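Local coordinates for protein probable benzoylformate decarboxylase (Rhodococcus jostii, PDB 7ORX) that binds thiamine diphosphate and a sodium ion and is a three-domain member of the thiamine diphosphate-dependent enzymes, at residues C[135-138]-C[139-143]; C[169-172]-C[173-176]; C[300-304]-C[305-309]. All coordinates share one frame; numbering follows the deposited sequence.

Contact 1: C[135-138]-C[139-143]; sequences AEDV and PRTIN
Asp-137 and Val-138 each offer a backbone carbonyl to the residue four further on, Thr-141 N to Asp-137 O and Ile-142 N to Val-138 O, both at 3.1 Å, and these bonds make the first turn of helix 138-149. This helix lies between strands 128-130 and 157-162, parallel neighbours in a six-stranded sheet, and so carries a beta-alpha-beta crossover. Asp-137 sits at the N-cap position, yet its carboxylate caps no backbone N-H. With CG anti to the backbone N (chi1 -160°), it swings instead to Arg-140, three residues along. There the guanidinium grips it side-on: NE meets OD1 at 3.0 Å and NH2 meets OD2 at 3.1 Å, one nitrogen for each oxygen. Both oxygens are approached on the syn side and lie in the guanidinium plane, while the nitrogens stand 20° out of the carboxylate plane. The two flat groups are only 21° from coplanar, a side-on pair that should restrict the rotation of both. A bend at chi3 turns the guanidinium toward the aspartate, while its NH1 goes elsewhere, to Gln-144 and to the carbonyl of Arg-310 in the third subunit. On the apolar side, the CG1 of Val-138 packs against Ile-142 CD1 at 4.1 Å; helix 7-17 covers this side through Val-7 and Thr-11. Thr-141 adds a second grip on the first turn, because its hydroxyl bends back to the carbonyl already used by its own amide. The two donors come from opposite faces of the Asp-137 carbonyl plane, with Thr-141 OG1 standing 2.8 Å from Asp-137 O.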
ATOM      1  N   ALA C 135     -23.123   3.037   0.299  1.00 77.33           N
ATOM      2  CA  ALA C 135     -23.940   2.785   1.500  1.00 76.87           C
ATOM      3  C   ALA C 135     -24.546   1.379   1.443  1.00 79.24           C
ATOM      4  O   ALA C 135     -24.531   0.696   2.444  1.00 79.43           O
ATOM      5  CB  ALA C 135     -24.986   3.871   1.597  1.00 77.01           C
ATOM      6  N   GLU C 136     -25.052   0.952   0.291  1.00 83.02           N
ATOM      7  CA  GLU C 136     -25.789  -0.324   0.149  1.00 85.86           C
ATOM      8  C   GLU C 136     -24.926  -1.479   0.651  1.00 80.47           C
ATOM      9  O   GLU C 136     -25.454  -2.448   1.257  1.00 76.41           O
ATOM     10  CB  GLU C 136     -26.141  -0.481  -1.321  1.00 93.81           C
ATOM     11  CG  GLU C 136     -27.181   0.546  -1.760  1.00102.50           C
ATOM     12  CD  GLU C 136     -27.014   1.084  -3.177  1.00111.08           C
ATOM     13  OE1 GLU C 136     -27.798   0.664  -4.067  1.00114.25           O
ATOM     14  OE2 GLU C 136     -26.094   1.935  -3.379  1.00121.84           O
ATOM     15  N   ASP C 137     -23.628  -1.392   0.369  1.00 78.18           N
ATOM     16  CA  ASP C 137     -22.707  -2.520   0.643  1.00 77.88           C
ATOM     17  C   ASP C 137     -22.197  -2.467   2.100  1.00 74.30           C
ATOM     18  O   ASP C 137     -21.304  -3.257   2.441  1.00 72.94           O
ATOM     19  CB  ASP C 137     -21.563  -2.499  -0.365  1.00 80.57           C
ATOM     20  CG  ASP C 137     -20.840  -3.838  -0.488  1.00 84.85           C
ATOM     21  OD1 ASP C 137     -21.567  -4.891  -0.618  1.00 90.18           O
ATOM     22  OD2 ASP C 137     -19.551  -3.831  -0.454  1.00 85.06           O
ATOM     23  N   VAL C 138     -22.691  -1.566   2.949  1.00 70.95           N
ATOM     24  CA  VAL C 138     -22.121  -1.444   4.295  1.00 69.01           C
ATOM     25  C   VAL C 138     -22.483  -2.680   5.107  1.00 68.02           C
ATOM     26  O   VAL C 138     -21.600  -3.303   5.681  1.00 67.31           O
ATOM     27  CB  VAL C 138     -22.488  -0.107   4.938  1.00 70.50           C
ATOM     28  CG1 VAL C 138     -22.189  -0.083   6.423  1.00 69.14           C
ATOM     29  CG2 VAL C 138     -21.723   1.018   4.253  1.00 71.30           C
ATOM     30  N   PRO C 139     -23.733  -3.161   5.159  1.00 68.16           N
ATOM     31  CA  PRO C 139     -24.035  -4.380   5.912  1.00 67.64           C
ATOM     32  C   PRO C 139     -23.209  -5.603   5.492  1.00 66.92           C
ATOM     33  O   PRO C 139     -22.682  -6.259   6.318  1.00 66.56           O
ATOM     34  CB  PRO C 139     -25.533  -4.582   5.650  1.00 69.38           C
ATOM     35  CG  PRO C 139     -26.040  -3.179   5.422  1.00 69.91           C
ATOM     36  CD  PRO C 139     -24.933  -2.549   4.596  1.00 69.63           C
ATOM     37  N   ARG C 140     -23.061  -5.880   4.212  1.00 67.86           N
ATOM     38  CA  ARG C 140     -22.340  -7.125   3.784  1.00 67.98           C
ATOM     39  C   ARG C 140     -20.849  -6.951   4.089  1.00 65.45           C
ATOM     40  O   ARG C 140     -20.219  -7.911   4.527  1.00 63.82           O
ATOM     41  CB  ARG C 140     -22.628  -7.454   2.312  1.00 69.67           C
ATOM     42  CG  ARG C 140     -22.043  -8.779   1.829  1.00 71.10           C
ATOM     43  CD  ARG C 140     -21.701  -8.761   0.328  1.00 73.58           C
ATOM     44  NE  ARG C 140     -20.772  -7.669   0.132  1.00 74.18           N
ATOM     45  CZ  ARG C 140     -19.454  -7.740   0.421  1.00 73.95           C
ATOM     46  NH1 ARG C 140     -18.895  -8.895   0.764  1.00 74.21           N
ATOM     47  NH2 ARG C 140     -18.689  -6.664   0.303  1.00 71.73           N
ATOM     48  N   THR C 141     -20.299  -5.762   3.872  1.00 65.39           N
ATOM     49  CA  THR C 141     -18.892  -5.462   4.217  1.00 65.28           C
ATOM     50  C   THR C 141     -18.672  -5.808   5.705  1.00 65.23           C
ATOM     51  O   THR C 141     -17.666  -6.418   6.035  1.00 64.32           O
ATOM     52  CB  THR C 141     -18.531  -4.017   3.882  1.00 65.91           C
ATOM     53  OG1 THR C 141     -18.525  -3.845   2.469  1.00 66.25           O
ATOM     54  CG2 THR C 141     -17.165  -3.629   4.414  1.00 65.95           C
ATOM     55  N   ILE C 142     -19.592  -5.440   6.590  1.00 66.08           N
ATOM     56  CA  ILE C 142     -19.474  -5.729   8.039  1.00 65.78           C
ATOM     57  C   ILE C 142     -19.684  -7.220   8.264  1.00 65.95           C
ATOM     58  O   ILE C 142     -18.921  -7.787   9.029  1.00 69.21           O
ATOM     59  CB  ILE C 142     -20.401  -4.842   8.876  1.00 66.75           C
ATOM     60  CG1 ILE C 142     -20.060  -3.375   8.612  1.00 66.35           C
ATOM     61  CG2 ILE C 142     -20.284  -5.166  10.360  1.00 66.15           C
ATOM     62  CD1 ILE C 142     -20.794  -2.436   9.506  1.00 67.34           C
ATOM     63  N   ASN C 143     -20.614  -7.857   7.603  1.00 65.51           N
ATOM     64  CA  ASN C 143     -20.730  -9.338   7.685  1.00 65.67           C
ATOM     65  C   ASN C 143     -19.394  -9.971   7.315  1.00 64.58           C
ATOM     66  O   ASN C 143     -18.914 -10.828   8.082  1.00 66.10           O
ATOM     67  CB  ASN C 143     -21.793  -9.965   6.773  1.00 67.42           C
ATOM     68  CG  ASN C 143     -22.048 -11.396   7.183  1.00 68.03           C
ATOM     69  OD1 ASN C 143     -22.271 -11.655   8.352  1.00 68.57           O
ATOM     70  ND2 ASN C 143     -21.977 -12.336   6.270  1.00 68.48           N
TER

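Contact 2: C[169-172]-C[173-176]; sequences EAPP and ESAG
Pro-172 and Ser-174 enclose an inverse gamma turn, one of the tightest reversals a chain can make, with Glu-173 at its centre. Its closing bond, from Ser-174 N to Pro-172 O at 3.2 Å, is bent to 143° at the hydrogen and is weak. A second link supports the same bend from the side chain. The Ser-174 hydroxyl donates to the carbonyl of Pro-171, OG to O 2.8 Å, and approaches somewhat above the carbonyl plane, tilted 24° from it. Placing OG beside its own backbone N (chi1 -69°) turns the hydroxyl back toward the proline pair. Ser-174 OG also comes within 3.9 Å of Pro-171 CD. Neither proline has an amide hydrogen, so of the residues in the bend only Glu-173 and Ser-174 bring a backbone N-H. The Glu-173 side chain, bent at chi2, carries its carboxylate to the third subunit, where OE2 makes a weak hydrogen bond to the backbone N of Tyr-291 and the chain packs on Gly-289. Within the subunit, Ala-170 and Ser-174 rest on Val-10 of helix 7-17, and Ala-170 is backbone-bonded to Ala-5. What emerges is a turn at the protein surface that leads an extended, proline-rich loop into helix 175-179: an inverse gamma turn reinforced by a serine hydroxyl bonded to the carbonyl three residues back.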
ATOM      1  N   GLU C 169     -31.109   3.826   2.479  1.00 93.34           N
ATOM      2  CA  GLU C 169     -31.989   2.634   2.435  1.00 96.07           C
ATOM      3  C   GLU C 169     -31.092   1.400   2.289  1.00 92.19           C
ATOM      4  O   GLU C 169     -30.163   1.449   1.482  1.00 89.60           O
ATOM      5  CB  GLU C 169     -33.009   2.748   1.306  1.00102.18           C
ATOM      6  CG  GLU C 169     -34.121   1.692   1.346  1.00108.88           C
ATOM      7  CD  GLU C 169     -34.902   1.498   0.026  1.00114.19           C
ATOM      8  OE1 GLU C 169     -34.345   1.867  -1.048  1.00114.93           O
ATOM      9  OE2 GLU C 169     -36.089   0.987   0.050  1.00113.66           O
ATOM     10  N   ALA C 170     -31.336   0.353   3.079  1.00 90.27           N
ATOM     11  CA  ALA C 170     -30.595  -0.926   3.015  1.00 89.03           C
ATOM     12  C   ALA C 170     -31.085  -1.735   1.827  1.00 91.17           C
ATOM     13  O   ALA C 170     -32.272  -1.702   1.539  1.00 90.73           O
ATOM     14  CB  ALA C 170     -30.780  -1.717   4.283  1.00 88.60           C
ATOM     15  N   PRO C 171     -30.221  -2.580   1.214  1.00 92.58           N
ATOM     16  CA  PRO C 171     -30.602  -3.427   0.098  1.00 95.76           C
ATOM     17  C   PRO C 171     -31.644  -4.479   0.453  1.00 98.37           C
ATOM     18  O   PRO C 171     -31.625  -5.052   1.536  1.00 95.45           O
ATOM     19  CB  PRO C 171     -29.322  -4.197  -0.281  1.00 93.34           C
ATOM     20  CG  PRO C 171     -28.232  -3.407   0.312  1.00 90.36           C
ATOM     21  CD  PRO C 171     -28.836  -2.873   1.599  1.00 91.57           C
ATOM     22  N   PRO C 172     -32.556  -4.757  -0.503  1.00104.13           N
ATOM     23  CA  PRO C 172     -33.593  -5.770  -0.310  1.00109.07           C
ATOM     24  C   PRO C 172     -33.184  -7.111   0.324  1.00112.64           C
ATOM     25  O   PRO C 172     -33.947  -7.600   1.133  1.00113.57           O
ATOM     26  CB  PRO C 172     -34.001  -5.994  -1.767  1.00110.11           C
ATOM     27  CG  PRO C 172     -33.918  -4.598  -2.367  1.00109.18           C
ATOM     28  CD  PRO C 172     -32.648  -4.035  -1.785  1.00104.75           C
ATOM     29  N   GLU C 173     -32.020  -7.666  -0.041  1.00117.29           N
ATOM     30  CA  GLU C 173     -31.689  -9.109   0.151  1.00125.46           C
ATOM     31  C   GLU C 173     -30.906  -9.340   1.451  1.00127.33           C
ATOM     32  O   GLU C 173     -29.954 -10.169   1.424  1.00130.20           O
ATOM     33  CB  GLU C 173     -30.912  -9.638  -1.063  1.00131.09           C
ATOM     34  CG  GLU C 173     -31.810 -10.007  -2.250  1.00135.48           C
ATOM     35  CD  GLU C 173     -32.525 -11.350  -2.134  1.00138.10           C
ATOM     36  OE1 GLU C 173     -33.761 -11.428  -2.398  1.00140.36           O
ATOM     37  OE2 GLU C 173     -31.837 -12.338  -1.817  1.00138.98           O
ATOM     38  N   SER C 174     -31.343  -8.717   2.557  1.00125.82           N
ATOM     39  CA  SER C 174     -30.544  -8.522   3.797  1.00119.04           C
ATOM     40  C   SER C 174     -30.985  -9.482   4.921  1.00114.81           C
ATOM     41  O   SER C 174     -30.207  -9.642   5.881  1.00122.40           O
ATOM     42  CB  SER C 174     -30.586  -7.061   4.246  1.00117.30           C
ATOM     43  OG  SER C 174     -29.874  -6.206   3.347  1.00113.79           O
ATOM     44  N   ALA C 175     -32.173 -10.084   4.871  1.00110.65           N
ATOM     45  CA  ALA C 175     -32.572 -11.196   5.775  1.00110.18           C
ATOM     46  C   ALA C 175     -31.619 -12.384   5.543  1.00107.11           C
ATOM     47  O   ALA C 175     -31.350 -13.172   6.519  1.00101.47           O
ATOM     48  CB  ALA C 175     -34.014 -11.585   5.527  1.00112.69           C
ATOM     49  N   GLY C 176     -31.169 -12.494   4.277  1.00104.97           N
ATOM     50  CA  GLY C 176     -30.111 -13.391   3.763  1.00102.37           C
ATOM     51  C   GLY C 176     -28.813 -13.298   4.553  1.00 98.53           C
ATOM     52  O   GLY C 176     -28.330 -14.359   4.933  1.00 98.11           O
TER

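Contact 3: C[300-304]-C[305-309]; sequences HVTDD and GGEAA
Thr-302 and Glu-307 meet where strand 297-302 gives way to helix 305-310, the first joint of a beta-alpha-beta unit in the Rossmann-like central domain; strand and helix segments run nearly antiparallel, 158° between their directions. Among the hydrogen bonds, the threonine hydroxyl works in both senses. OG1 accepts from Asp-304 N at 2.9 Å, an ST turn, and donates to Glu-307 OE1 at 2.9 Å, reaching the carboxylate from above its plane. Pointing OG1 anti to the backbone N (chi1 168°) places it between the two partners. The helix start is held by Asp-304, whose carbonyl takes Ala-308 N at 3.2 Å and whose OD1 caps Gly-306 N at 3.0 Å, a weak bond. Apolar packing adds to this: the methyl CG2 of Thr-302 touches Ala-308 CB at 4.0 Å and also stands over one face of the His-300 ring, offset toward its rim. The ring turns its edge to the Glu-307 carbonyl, CE1 to O 4.0 Å, while its NE2 bonds to the carbonyl of Ala-278. The Ala-308 carbonyl accepts from Arg-180 of the third subunit. The charged contact is unfavourable by itself: the side chains of Asp-304 and Glu-307 cross at about a right angle, their carboxylate planes 47° apart, with Asp-304 OD2 3.6 Å from Glu-307 OE2. Glu-307 OE2 is also bonded to His-92 NE2, which may offset the repulsion; so close a pair could raise the affinity of one carboxylate for a proton.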
ATOM      1  N   HIS C 300       5.709 -29.236  14.197  1.00 67.01           N
ATOM      2  CA  HIS C 300       5.163 -27.888  14.442  1.00 66.36           C
ATOM      3  C   HIS C 300       3.696 -27.886  14.065  1.00 66.74           C
ATOM      4  O   HIS C 300       3.418 -28.161  12.908  1.00 70.10           O
ATOM      5  CB  HIS C 300       5.995 -26.922  13.627  1.00 66.63           C
ATOM      6  CG  HIS C 300       5.558 -25.532  13.795  1.00 67.45           C
ATOM      7  ND1 HIS C 300       5.826 -24.585  12.837  1.00 68.98           N
ATOM      8  CD2 HIS C 300       4.873 -24.939  14.791  1.00 68.41           C
ATOM      9  CE1 HIS C 300       5.305 -23.436  13.225  1.00 70.44           C
ATOM     10  NE2 HIS C 300       4.737 -23.623  14.450  1.00 70.16           N
ATOM     11  N   VAL C 301       2.791 -27.638  14.995  1.00 66.19           N
ATOM     12  CA  VAL C 301       1.324 -27.688  14.738  1.00 67.19           C
ATOM     13  C   VAL C 301       0.727 -26.297  14.970  1.00 67.80           C
ATOM     14  O   VAL C 301       0.846 -25.823  16.075  1.00 67.15           O
ATOM     15  CB  VAL C 301       0.631 -28.758  15.599  1.00 66.13           C
ATOM     16  CG1 VAL C 301      -0.864 -28.777  15.317  1.00 65.73           C
ATOM     17  CG2 VAL C 301       1.254 -30.119  15.369  1.00 66.48           C
ATOM     18  N   THR C 302       0.043 -25.698  13.985  1.00 68.92           N
ATOM     19  CA  THR C 302      -0.422 -24.295  14.104  1.00 69.24           C
ATOM     20  C   THR C 302      -1.677 -24.081  13.249  1.00 71.10           C
ATOM     21  O   THR C 302      -1.759 -24.643  12.158  1.00 72.17           O
ATOM     22  CB  THR C 302       0.751 -23.344  13.815  1.00 68.68           C
ATOM     23  OG1 THR C 302       0.295 -22.008  13.658  1.00 68.73           O
ATOM     24  CG2 THR C 302       1.470 -23.663  12.532  1.00 69.44           C
ATOM     25  N   ASP C 303      -2.627 -23.301  13.765  1.00 73.32           N
ATOM     26  CA  ASP C 303      -3.760 -22.732  13.008  1.00 75.44           C
ATOM     27  C   ASP C 303      -3.235 -21.777  11.941  1.00 75.12           C
ATOM     28  O   ASP C 303      -3.935 -21.610  10.946  1.00 79.95           O
ATOM     29  CB  ASP C 303      -4.811 -22.028  13.888  1.00 81.69           C
ATOM     30  CG  ASP C 303      -4.460 -21.558  15.325  1.00 93.08           C
ATOM     31  OD1 ASP C 303      -3.679 -20.536  15.525  1.00 95.27           O
ATOM     32  OD2 ASP C 303      -5.042 -22.152  16.275  1.00106.83           O
ATOM     33  N   ASP C 304      -2.061 -21.165  12.123  1.00 75.69           N
ATOM     34  CA  ASP C 304      -1.581 -20.021  11.290  1.00 76.89           C
ATOM     35  C   ASP C 304      -0.674 -20.541  10.160  1.00 76.63           C
ATOM     36  O   ASP C 304       0.496 -20.923  10.458  1.00 79.43           O
ATOM     37  CB  ASP C 304      -0.899 -18.934  12.127  1.00 77.97           C
ATOM     38  CG  ASP C 304      -0.743 -17.563  11.443  1.00 81.39           C
ATOM     39  OD1 ASP C 304      -0.815 -17.477  10.163  1.00 80.66           O
ATOM     40  OD2 ASP C 304      -0.536 -16.545  12.184  1.00 82.66           O
ATOM     41  N   GLY C 305      -1.150 -20.509   8.909  1.00 72.05           N
ATOM     42  CA  GLY C 305      -0.307 -20.877   7.770  1.00 71.96           C
ATOM     43  C   GLY C 305       0.901 -19.974   7.640  1.00 73.08           C
ATOM     44  O   GLY C 305       1.958 -20.462   7.242  1.00 75.21           O
ATOM     45  N   GLY C 306       0.769 -18.691   7.974  1.00 74.48           N
ATOM     46  CA  GLY C 306       1.892 -17.727   8.021  1.00 75.09           C
ATOM     47  C   GLY C 306       3.018 -18.196   8.923  1.00 75.23           C
ATOM     48  O   GLY C 306       4.168 -18.169   8.481  1.00 75.80           O
ATOM     49  N   GLU C 307       2.694 -18.619  10.149  1.00 77.14           N
ATOM     50  CA  GLU C 307       3.657 -19.194  11.132  1.00 77.76           C
ATOM     51  C   GLU C 307       4.327 -20.418  10.496  1.00 79.55           C
ATOM     52  O   GLU C 307       5.540 -20.481  10.573  1.00 83.03           O
ATOM     53  CB  GLU C 307       2.993 -19.609  12.447  1.00 79.18           C
ATOM     54  CG  GLU C 307       2.684 -18.459  13.399  1.00 81.27           C
ATOM     55  CD  GLU C 307       1.789 -18.739  14.617  1.00 82.16           C
ATOM     56  OE1 GLU C 307       1.732 -19.928  15.079  1.00 82.14           O
ATOM     57  OE2 GLU C 307       1.136 -17.755  15.107  1.00 81.21           O
ATOM     58  N   ALA C 308       3.599 -21.330   9.844  1.00 78.76           N
ATOM     59  CA  ALA C 308       4.211 -22.567   9.303  1.00 76.65           C
ATOM     60  C   ALA C 308       5.148 -22.215   8.135  1.00 74.89           C
ATOM     61  O   ALA C 308       6.269 -22.708   8.100  1.00 76.61           O
ATOM     62  CB  ALA C 308       3.133 -23.549   8.910  1.00 77.58           C
ATOM     63  N   ALA C 309       4.764 -21.311   7.253  1.00 72.22           N
ATOM     64  CA  ALA C 309       5.577 -20.921   6.078  1.00 72.33           C
ATOM     65  C   ALA C 309       6.890 -20.247   6.498  1.00 71.94           C
ATOM     66  O   ALA C 309       7.909 -20.537   5.877  1.00 72.95           O
ATOM     67  CB  ALA C 309       4.793 -20.000   5.171  1.00 71.66           C
TER

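Contacts 1 and 2 are neighbours, their centres 10 Å apart, and they touch through a packing contact between Glu-136 O and Pro-171 CG; helix 7-17 packs against both. Contact 3 belongs to another domain, its centre 31 Å from that of contact 1 and 38 Å from that of contact 2. The assembly nevertheless joins them: Arg-140 of contact 1 reaches Arg-310 of the third subunit, directly beyond the 305-309 segment there, and Ala-309 of contact 3 packs on Thr-148 of the third subunit, from the same helix as contact 1. Contact 2 meets the third subunit too. No residue of the three contacts lines the thiamine diphosphate pocket or holds the sodium ion.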